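Side-chain contacts in endoglucanase E (Clostridium thermocellum, PDB 2WAO), which is here the C-terminal esterase domain of a cellulase, binds cello-oligosaccharides in its active site and probably deacetylates plant polysaccharides: residues 56-60 with 61-65; 25-29 with 30-34; 325-328 with 329-333; 36-40 with 41-45. All coordinates share one frame; numbering follows the deposited sequence. Where two conformers were deposited one is given.

Contact 1. Residues 56-60 with 61-65; sequences QAIVD and GNPLP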
loop_
_atom_site.group_PDB
_atom_site.type_symbol
_atom_site.label_atom_id
_atom_site.label_comp_id
_atom_site.label_asym_id
_atom_site.label_seq_id
_atom_site.Cartn_x
_atom_site.Cartn_y
_atom_site.Cartn_z
ATOM N N GLN A 56 3.263 13.494 2.315
ATOM C CA GLN A 56 4.256 14.191 1.482
ATOM C C GLN A 56 3.512 14.747 0.273
ATOM O O GLN A 56 2.646 14.035 -0.297
ATOM C CB GLN A 56 5.339 13.228 1.005
ATOM C CG GLN A 56 6.482 13.947 0.210
ATOM C CD GLN A 56 7.684 13.081 0.045
ATOM O OE1 GLN A 56 8.841 13.489 0.358
ATOM N NE2 GLN A 56 7.446 11.852 -0.456
ATOM N N ALA A 57 3.824 16.008 -0.080
ATOM C CA ALA A 57 3.396 16.636 -1.343
ATOM C C ALA A 57 4.486 16.413 -2.389
ATOM O O ALA A 57 5.673 16.545 -2.104
ATOM C CB ALA A 57 3.170 18.140 -1.122
ATOM N N ILE A 58 4.093 16.027 -3.596
ATOM C CA ILE A 58 5.026 15.865 -4.698
ATOM C C ILE A 58 4.563 16.836 -5.762
ATOM O O ILE A 58 3.460 16.685 -6.297
ATOM C CB ILE A 58 5.059 14.412 -5.261
ATOM C CG1 ILE A 58 5.396 13.394 -4.155
ATOM C CG2 ILE A 58 6.145 14.310 -6.359
ATOM C CD1 ILE A 58 4.196 12.799 -3.444
ATOM N N VAL A 59 5.382 17.845 -6.048
ATOM C CA VAL A 59 4.911 18.978 -6.846
ATOM C C VAL A 59 5.752 19.042 -8.086
ATOM O O VAL A 59 6.981 19.158 -7.991
ATOM C CB VAL A 59 4.967 20.312 -6.068
ATOM C CG1 VAL A 59 4.462 21.446 -6.992
ATOM C CG2 VAL A 59 4.077 20.233 -4.860
ATOM N N ASP A 60 5.114 18.882 -9.243
ATOM C CA ASP A 60 5.828 18.779 -10.535
ATOM C C ASP A 60 6.945 17.723 -10.452
ATOM O O ASP A 60 8.075 17.943 -10.920
ATOM C CB ASP A 60 6.417 20.142 -10.944
ATOM C CG ASP A 60 5.360 21.233 -11.039
ATOM O OD1 ASP A 60 4.245 20.910 -11.525
ATOM O OD2 ASP A 60 5.651 22.377 -10.600
ATOM N N GLY A 61 6.625 16.593 -9.821
ATOM C CA GLY A 61 7.557 15.467 -9.736
ATOM C C GLY A 61 8.620 15.553 -8.643
ATOM O O GLY A 61 9.436 14.639 -8.509
ATOM N N ASN A 62 8.614 16.619 -7.858
ATOM C CA ASN A 62 9.585 16.773 -6.765
ATOM C C ASN A 62 8.938 16.572 -5.389
ATOM O O ASN A 62 8.035 17.325 -5.028
ATOM C CB ASN A 62 10.197 18.171 -6.803
ATOM C CG ASN A 62 10.832 18.490 -8.150
ATOM O OD1 ASN A 62 10.569 19.553 -8.732
ATOM N ND2 ASN A 62 11.669 17.579 -8.645
ATOM N N PRO A 63 9.352 15.520 -4.645
ATOM C CA PRO A 63 8.857 15.274 -3.293
ATOM C C PRO A 63 9.377 16.295 -2.319
ATOM O O PRO A 63 10.586 16.569 -2.288
ATOM C CB PRO A 63 9.454 13.901 -2.933
ATOM C CG PRO A 63 9.796 13.279 -4.321
ATOM C CD PRO A 63 10.276 14.455 -5.080
ATOM N N LEU A 64 8.462 16.886 -1.562
ATOM C CA LEU A 64 8.810 17.924 -0.624
ATOM C C LEU A 64 8.972 17.335 0.777
ATOM O O LEU A 64 8.551 16.207 1.015
ATOM C CB LEU A 64 7.727 19.015 -0.654
ATOM C CG LEU A 64 7.499 19.599 -2.073
ATOM C CD1 LEU A 64 6.534 20.769 -1.987
ATOM C CD2 LEU A 64 8.815 20.045 -2.693
ATOM N N PRO A 65 9.604 18.076 1.721
ATOM C CA PRO A 65 9.772 17.470 3.054
ATOM C C PRO A 65 8.414 17.046 3.639
ATOM O O PRO A 65 7.396 17.802 3.504
ATOM C CB PRO A 65 10.430 18.616 3.857
ATOM C CG PRO A 65 11.164 19.384 2.806
ATOM C CD PRO A 65 10.194 19.427 1.668
HETATM O O HOH W 1 5.315 17.564 1.696
HETATM O O HOH W 2 3.925 15.820 -8.876
HETATM O O HOH W 3 8.476 21.508 -7.644
#
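The Gln-56 side chain crosses the Pro-63 ring obliquely near CB, while the side chain of Asn-62 lies on the opposite face of the sheet, with Val-59. All belong to a tight beta hairpin, a two-residue type I' turn from Val-59 to Asn-62 that joins strand 52-59 to strand 62-70 and places Asp-60 and Gly-61, each with positive phi, at its corners. Val-59 and Asn-62 form the hydrogen-bonded pair that closes the turn, and the Leu-64 N to Ala-57 O bond, 2.9 Å, carries the register on. Apolar side chains divide between the two faces. Ile-58 sits on one with Pro-63, its CG1 4.3 Å from Pro-63 CB. On Val-59's side, CG2 is anti to the carbonyl carbon (chi1 180° for CG1), which brings Val-59 CG2 to 3.8 Å from Leu-64 CD1. At the corner of the turn, the Asp-60 carboxylate bonds to the His-87 ring through OD2 and to the His-88 backbone N through OD1, tying the tip to strand 85-93. Water joins the Asn-62 side chain to the turn: one molecule donates to Val-59 O at 2.8 Å and to Asn-62 OD1 at 3.1 Å.

Contact 2. Residues 25-29 with 30-34; sequences PKCAW and SGSNV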
loop_
_atom_site.group_PDB
_atom_site.type_symbol
_atom_site.label_atom_id
_atom_site.label_comp_id
_atom_site.label_asym_id
_atom_site.label_seq_id
_atom_site.Cartn_x
_atom_site.Cartn_y
_atom_site.Cartn_z
ATOM N N PRO A 25 -13.854 14.045 1.610
ATOM C CA PRO A 25 -13.598 12.613 1.449
ATOM C C PRO A 25 -12.694 12.121 2.552
ATOM O O PRO A 25 -11.852 12.890 3.042
ATOM C CB PRO A 25 -12.881 12.515 0.107
ATOM C CG PRO A 25 -13.172 13.782 -0.589
ATOM C CD PRO A 25 -13.320 14.819 0.477
ATOM N N LYS A 26 -12.924 10.872 2.962
ATOM C CA LYS A 26 -12.195 10.224 4.025
ATOM C C LYS A 26 -11.483 9.012 3.476
ATOM O O LYS A 26 -11.980 8.360 2.555
ATOM C CB LYS A 26 -13.151 9.741 5.104
ATOM C CG LYS A 26 -13.883 10.848 5.854
ATOM C CD LYS A 26 -14.527 10.232 7.074
ATOM C CE LYS A 26 -15.906 10.777 7.193
ATOM N NZ LYS A 26 -16.586 10.286 8.424
ATOM N N CYS A 27 -10.301 8.728 4.033
ATOM C CA CYS A 27 -9.505 7.572 3.585
ATOM C C CYS A 27 -8.668 7.060 4.760
ATOM O O CYS A 27 -8.554 7.742 5.802
ATOM C CB CYS A 27 -8.607 7.897 2.403
ATOM S SG CYS A 27 -7.274 8.963 2.874
ATOM N N ALA A 28 -8.116 5.856 4.599
ATOM C CA ALA A 28 -7.381 5.215 5.691
ATOM C C ALA A 28 -6.136 4.498 5.181
ATOM O O ALA A 28 -5.057 4.607 5.762
ATOM C CB ALA A 28 -8.267 4.238 6.418
ATOM N N TRP A 29 -6.270 3.776 4.079
ATOM C CA TRP A 29 -5.174 2.882 3.679
ATOM C C TRP A 29 -3.892 3.600 3.283
ATOM O O TRP A 29 -3.920 4.696 2.682
ATOM C CB TRP A 29 -5.616 1.916 2.591
ATOM C CG TRP A 29 -6.754 1.018 3.021
ATOM C CD1 TRP A 29 -8.072 1.150 2.661
ATOM C CD2 TRP A 29 -6.690 -0.120 3.898
ATOM N NE1 TRP A 29 -8.829 0.139 3.243
ATOM C CE2 TRP A 29 -8.009 -0.644 4.004
ATOM C CE3 TRP A 29 -5.634 -0.796 4.559
ATOM C CZ2 TRP A 29 -8.304 -1.797 4.760
ATOM C CZ3 TRP A 29 -5.927 -1.930 5.304
ATOM C CH2 TRP A 29 -7.256 -2.419 5.414
ATOM N N SER A 30 -2.757 2.956 3.600
ATOM C CA SER A 30 -1.438 3.415 3.135
ATOM C C SER A 30 -1.500 3.859 1.669
ATOM O O SER A 30 -2.081 3.189 0.818
ATOM C CB SER A 30 -0.418 2.267 3.161
ATOM O OG SER A 30 -0.233 1.766 4.444
ATOM N N GLY A 31 -0.827 4.949 1.365
ATOM C CA GLY A 31 -0.646 5.297 -0.033
ATOM C C GLY A 31 -1.887 5.947 -0.668
ATOM O O GLY A 31 -1.848 6.297 -1.860
ATOM N N SER A 32 -2.980 6.087 0.096
ATOM C CA SER A 32 -4.126 6.922 -0.375
ATOM C C SER A 32 -3.543 8.252 -0.824
ATOM O O SER A 32 -2.703 8.836 -0.097
ATOM C CB SER A 32 -5.160 7.171 0.716
ATOM O OG SER A 32 -5.733 5.951 1.164
ATOM N N ASN A 33 -3.986 8.765 -1.977
ATOM C CA ASN A 33 -3.433 10.032 -2.439
ATOM C C ASN A 33 -4.413 10.835 -3.262
ATOM O O ASN A 33 -5.343 10.266 -3.846
ATOM C CB ASN A 33 -2.079 9.868 -3.176
ATOM C CG ASN A 33 -2.202 9.096 -4.452
ATOM O OD1 ASN A 33 -2.375 9.684 -5.543
ATOM N ND2 ASN A 33 -2.120 7.765 -4.344
ATOM N N VAL A 34 -4.236 12.153 -3.196
ATOM C CA VAL A 34 -5.111 13.105 -3.870
ATOM C C VAL A 34 -4.233 13.717 -4.958
ATOM O O VAL A 34 -3.077 14.094 -4.719
ATOM C CB VAL A 34 -5.591 14.215 -2.876
ATOM C CG1 VAL A 34 -6.482 15.194 -3.586
ATOM C CG2 VAL A 34 -6.354 13.572 -1.670
#
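Ser-32 reaches back across a type II turn, Trp-29 to Ser-32, that leads from strand 26-27 into strand 33-40 of the N-terminal beta domain, and can be followed atom by atom. Its CB passes 3.5 Å from Cys-27 SG and 3.4 Å from Trp-29 O. With chi1 at -62°, the hydroxyl lies beside the backbone N and opposite the carbonyl carbon, and from there OG donates a 2.7 Å hydrogen bond to Trp-29 O, tilted 16° from the carbonyl plane. The backbone N of the same serine, bonding Trp-29 O at 3.1 Å, is the usual closing bond of the turn. One carbonyl oxygen is therefore gripped twice by one residue. Gly-31 takes the third position of the turn, with the positive phi expected there, and its own O accepts from Asn-33 ND2 at 2.9 Å, the acceptor lying in the amide plane; Asn-14 holds the other end of that amide. The indole of Trp-29 leads away from the turn, and its NE1 bonds to Tyr-198 O, linking that domain to the esterase fold. All the touching residues are buried; the paired bonds imply that the turn's carbonyl is satisfied internally and probably hold the Ser-32 hydroxyl in this rotation.

Contact 3. Residues 325-328 with 329-333; sequences AEIK and NKLGW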
loop_
_atom_site.group_PDB
_atom_site.type_symbol
_atom_site.label_atom_id
_atom_site.label_comp_id
_atom_site.label_asym_id
_atom_site.label_seq_id
_atom_site.Cartn_x
_atom_site.Cartn_y
_atom_site.Cartn_z
ATOM N N ALA A 325 9.423 -6.500 -13.306
ATOM C CA ALA A 325 9.763 -7.382 -14.437
ATOM C C ALA A 325 8.752 -8.546 -14.556
ATOM O O ALA A 325 8.364 -8.888 -15.675
ATOM C CB ALA A 325 11.209 -7.886 -14.349
ATOM N N GLU A 326 8.324 -9.153 -13.438
ATOM C CA GLU A 326 7.287 -10.221 -13.431
ATOM C C GLU A 326 5.936 -9.753 -14.061
ATOM O O GLU A 326 5.337 -10.405 -14.938
ATOM C CB GLU A 326 7.021 -10.663 -11.976
ATOM C CG GLU A 326 8.175 -11.428 -11.247
ATOM C CD GLU A 326 8.501 -12.826 -11.828
ATOM O OE1 GLU A 326 7.647 -13.441 -12.498
ATOM O OE2 GLU A 326 9.628 -13.307 -11.593
ATOM N N ILE A 327 5.472 -8.603 -13.613
ATOM C CA ILE A 327 4.209 -8.058 -14.122
ATOM C C ILE A 327 4.354 -7.671 -15.617
ATOM O O ILE A 327 3.486 -8.005 -16.429
ATOM C CB ILE A 327 3.723 -6.905 -13.278
ATOM C CG1 ILE A 327 3.370 -7.410 -11.878
ATOM C CG2 ILE A 327 2.488 -6.279 -13.923
ATOM C CD1 ILE A 327 3.218 -6.265 -10.840
ATOM N N LYS A 328 5.468 -7.043 -15.979
ATOM C CA LYS A 328 5.703 -6.696 -17.399
ATOM C C LYS A 328 5.608 -7.941 -18.285
ATOM O O LYS A 328 4.964 -7.900 -19.327
ATOM C CB LYS A 328 7.091 -6.055 -17.609
ATOM C CG LYS A 328 7.119 -4.590 -17.305
ATOM C CD LYS A 328 8.510 -4.010 -17.628
ATOM C CE LYS A 328 8.457 -2.490 -17.501
ATOM N NZ LYS A 328 9.849 -1.899 -17.400
ATOM N N ASN A 329 6.264 -9.021 -17.853
ATOM C CA ASN A 329 6.251 -10.326 -18.507
ATOM C C ASN A 329 4.851 -10.888 -18.745
ATOM O O ASN A 329 4.513 -11.265 -19.901
ATOM C CB ASN A 329 7.046 -11.342 -17.691
ATOM C CG ASN A 329 7.133 -12.731 -18.370
ATOM O OD1 ASN A 329 6.714 -13.752 -17.803
ATOM N ND2 ASN A 329 7.720 -12.771 -19.546
ATOM N N LYS A 330 4.052 -10.979 -17.675
ATOM C CA LYS A 330 2.707 -11.557 -17.780
ATOM C C LYS A 330 1.688 -10.663 -18.454
ATOM O O LYS A 330 0.765 -11.172 -19.099
ATOM C CB LYS A 330 2.141 -11.979 -16.415
ATOM C CG LYS A 330 3.040 -12.930 -15.655
ATOM C CD LYS A 330 3.178 -14.266 -16.322
ATOM C CE LYS A 330 4.095 -15.126 -15.445
ATOM N NZ LYS A 330 4.484 -16.367 -16.154
ATOM N N LEU A 331 1.786 -9.356 -18.232
ATOM C CA LEU A 331 0.771 -8.428 -18.705
ATOM C C LEU A 331 1.123 -7.850 -20.093
ATOM O O LEU A 331 0.260 -7.331 -20.762
ATOM C CB LEU A 331 0.546 -7.296 -17.672
ATOM C CG LEU A 331 -0.533 -7.955 -16.786
ATOM C CD1 LEU A 331 -0.067 -8.693 -15.556
ATOM C CD2 LEU A 331 -1.858 -7.245 -16.655
ATOM N N GLY A 332 2.389 -7.910 -20.481
ATOM C CA GLY A 332 2.882 -7.112 -21.611
ATOM C C GLY A 332 2.803 -5.606 -21.360
ATOM O O GLY A 332 2.484 -4.844 -22.271
ATOM N N TRP A 333 3.041 -5.188 -20.109
ATOM C CA TRP A 333 2.987 -3.785 -19.707
ATOM C C TRP A 333 4.357 -3.109 -19.852
ATOM O O TRP A 333 4.967 -2.639 -18.888
ATOM C CB TRP A 333 2.529 -3.693 -18.270
ATOM C CG TRP A 333 1.039 -3.695 -18.093
ATOM C CD1 TRP A 333 0.091 -3.909 -19.049
ATOM C CD2 TRP A 333 0.359 -3.518 -16.860
ATOM N NE1 TRP A 333 -1.183 -3.848 -18.472
ATOM C CE2 TRP A 333 -1.025 -3.604 -17.125
ATOM C CE3 TRP A 333 0.793 -3.246 -15.540
ATOM C CZ2 TRP A 333 -1.993 -3.461 -16.112
ATOM C CZ3 TRP A 333 -0.164 -3.107 -14.535
ATOM C CH2 TRP A 333 -1.547 -3.223 -14.825
#
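This contact is the C-terminal end of a helix, the last turn of helix 313-331 together with the residues that leave it, and it illustrates a helix ended by a glycine, with the residue after it folded back onto the last turn. Well-formed i to i+4 bonds continue as far as Leu-331 N to Ile-327 O, 2.8 Å. Gly-332 is then the first residue to depart from helical angles, and its positive phi swings the chain aside. At the break Lys-328 O receives weak bonds from Gly-332 N at 2.8 Å and from Trp-333 N at 3.4 Å.

The change of direction brings Trp-333 back against the helix. Ile-327 and Leu-331 lie side by side one turn apart, with Ile-327 CG2 3.9 Å from Leu-331 CD1. The same methyl is 3.8 Å from Trp-333 CE3, meeting the indole obliquely; CG2 is the branch anti to the backbone N (chi1 -65° for CG1), and that position turns it toward the following residues. The other methyl of Leu-331, CD2, is 3.6 Å above one face of the Trp-333 ring, standing over its outer part rather than its middle. Lys-328 runs out extended, passing the Trp-333 carbonyl with CG 3.3 Å from Trp-333 O.

Arg-123, at the start of strand 123-129, adds a cation-pi contact to the indole. Ile-327, Leu-331 and Trp-333 all touch Val-216 of strand 216-220, and the first two also reach Phe-257 of strand 255-260, so the helix end packs on the central parallel sheet of the SGNH-type esterase domain, while Glu-326 and Lys-330 extend toward strand 291-295.

Contact 4. Residues 36-40 with 41-45; sequences LNFYG and TEASV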
loop_
_atom_site.group_PDB
_atom_site.type_symbol
_atom_site.label_atom_id
_atom_site.label_comp_id
_atom_site.label_asym_id
_atom_site.label_seq_id
_atom_site.Cartn_x
_atom_site.Cartn_y
_atom_site.Cartn_z
ATOM N N LEU A 36 -4.030 16.499 -8.338
ATOM C CA LEU A 36 -4.715 17.624 -9.008
ATOM C C LEU A 36 -3.719 18.501 -9.754
ATOM O O LEU A 36 -2.531 18.432 -9.500
ATOM C CB LEU A 36 -5.527 18.432 -7.972
ATOM C CG LEU A 36 -4.737 19.088 -6.809
ATOM C CD1 LEU A 36 -3.977 20.343 -7.298
ATOM C CD2 LEU A 36 -5.684 19.456 -5.684
ATOM N N ASN A 37 -4.228 19.313 -10.673
ATOM C CA ASN A 37 -3.479 20.386 -11.296
ATOM C C ASN A 37 -3.986 21.737 -10.801
ATOM O O ASN A 37 -5.184 21.909 -10.610
ATOM C CB ASN A 37 -3.648 20.329 -12.822
ATOM C CG ASN A 37 -2.997 19.085 -13.442
ATOM O OD1 ASN A 37 -1.802 18.825 -13.257
ATOM N ND2 ASN A 37 -3.786 18.326 -14.173
ATOM N N PHE A 38 -3.079 22.666 -10.531
ATOM C CA PHE A 38 -3.500 24.008 -10.140
ATOM C C PHE A 38 -2.675 25.046 -10.877
ATOM O O PHE A 38 -1.542 24.776 -11.327
ATOM C CB PHE A 38 -3.452 24.233 -8.620
ATOM C CG PHE A 38 -2.067 24.281 -8.050
ATOM C CD1 PHE A 38 -1.438 25.515 -7.792
ATOM C CD2 PHE A 38 -1.396 23.102 -7.737
ATOM C CE1 PHE A 38 -0.121 25.583 -7.260
ATOM C CE2 PHE A 38 -0.087 23.157 -7.181
ATOM C CZ PHE A 38 0.552 24.430 -6.946
ATOM N N TYR A 39 -3.259 26.227 -10.987
ATOM C CA TYR A 39 -2.572 27.384 -11.534
ATOM C C TYR A 39 -2.263 28.309 -10.365
ATOM O O TYR A 39 -3.136 28.640 -9.583
ATOM C CB TYR A 39 -3.441 28.133 -12.556
ATOM C CG TYR A 39 -2.647 29.208 -13.278
ATOM C CD1 TYR A 39 -2.008 28.930 -14.481
ATOM C CD2 TYR A 39 -2.480 30.472 -12.717
ATOM C CE1 TYR A 39 -1.243 29.910 -15.145
ATOM C CE2 TYR A 39 -1.712 31.467 -13.372
ATOM C CZ TYR A 39 -1.099 31.161 -14.581
ATOM O OH TYR A 39 -0.340 32.108 -15.244
ATOM N N GLY A 40 -1.013 28.704 -10.234
ATOM C CA GLY A 40 -0.674 29.733 -9.225
ATOM C C GLY A 40 0.754 29.584 -8.750
ATOM O O GLY A 40 1.614 29.128 -9.516
ATOM N N THR A 41 0.988 29.982 -7.503
ATOM C CA THR A 41 2.339 29.968 -6.937
ATOM C C THR A 41 2.422 29.130 -5.659
ATOM O O THR A 41 3.508 28.870 -5.159
ATOM C CB THR A 41 2.815 31.409 -6.587
ATOM O OG1 THR A 41 2.001 31.926 -5.516
ATOM C CG2 THR A 41 2.740 32.310 -7.820
ATOM N N GLU A 42 1.266 28.752 -5.126
ATOM C CA GLU A 42 1.168 28.103 -3.816
ATOM C C GLU A 42 -0.071 27.216 -3.720
ATOM O O GLU A 42 -1.027 27.383 -4.481
ATOM C CB GLU A 42 1.099 29.152 -2.704
ATOM C CG GLU A 42 -0.157 30.024 -2.819
ATOM C CD GLU A 42 -0.253 31.060 -1.715
ATOM O OE1 GLU A 42 -0.384 30.681 -0.543
ATOM O OE2 GLU A 42 -0.215 32.261 -2.027
ATOM N N ALA A 43 -0.032 26.302 -2.757
ATOM C CA ALA A 43 -1.148 25.454 -2.441
ATOM C C ALA A 43 -1.167 25.093 -0.972
ATOM O O ALA A 43 -0.121 24.791 -0.376
ATOM C CB ALA A 43 -1.085 24.201 -3.272
ATOM N N SER A 44 -2.371 25.079 -0.420
ATOM C CA SER A 44 -2.616 24.746 0.974
ATOM C C SER A 44 -3.735 23.703 1.032
ATOM O O SER A 44 -4.544 23.608 0.113
ATOM C CB SER A 44 -3.017 25.999 1.769
ATOM O OG SER A 44 -1.932 26.909 1.916
ATOM N N VAL A 45 -3.803 22.954 2.124
ATOM C CA VAL A 45 -4.849 21.958 2.318
ATOM C C VAL A 45 -5.233 21.926 3.796
ATOM O O VAL A 45 -4.384 22.163 4.654
ATOM C CB VAL A 45 -4.369 20.524 1.832
ATOM C CG1 VAL A 45 -3.239 19.999 2.700
ATOM C CG2 VAL A 45 -5.543 19.502 1.805
#
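Ala-43 places its methyl over one face of the Phe-38 ring, in a CH-pi contact with CB 4.2 Å from the ring centroid and 19° off the ring normal. The methyl sits off-centre, nearest to CZ, 4.0 Å from Ala-43 CB. The ring gets there because Phe-38 carries CG between the backbone N and the carbonyl carbon (chi1 69°), a torsion that sends the phenyl over toward the next strand. Near the same ring, Glu-42 O comes obliquely to 3.4 Å from Phe-38 CE1. The backbone bends sharply between these side chains: strand 33-40 ends at Gly-40, whose phi of 153° is a glycine conformation, and strand 43-49 starts after two intervening residues, Thr-41 and Glu-42. The two strands pair in different sheets and not with each other, making this a beta arch between the sheets of a sandwich, consistent with a galactose-binding-like jelly-roll domain. Inside the arch the ring also meets those of Phe-109 and His-87, the first at about 20° between planes. The contact buries Glu-42 N and O, and neither finds a hydrogen-bonding partner; CB of Glu-42 leaves away from residues 36-40, and OE1 makes a long, weak ion pair with Lys-77.

Overall arrangement
From the N terminus the contacts come in the order 2, 4, 1, 3, each closing before the next opens, so none nests in or crosses another. Contact 2 closes a turn leading from strand 26-27 into strand 33-40, and contact 4 lies at the far end of that same strand, its arch carrying the chain into strand 43-49. Contact 1 then closes the hairpin of strands 52-59 and 62-70, about 12 Å from contact 4 between centres. All three shape the N-terminal beta domain and reach a shared sheet. Contact 3 ends the last helix of the esterase domain, on the other side of the chain's centre from contact 2, about 27 Å away between centres.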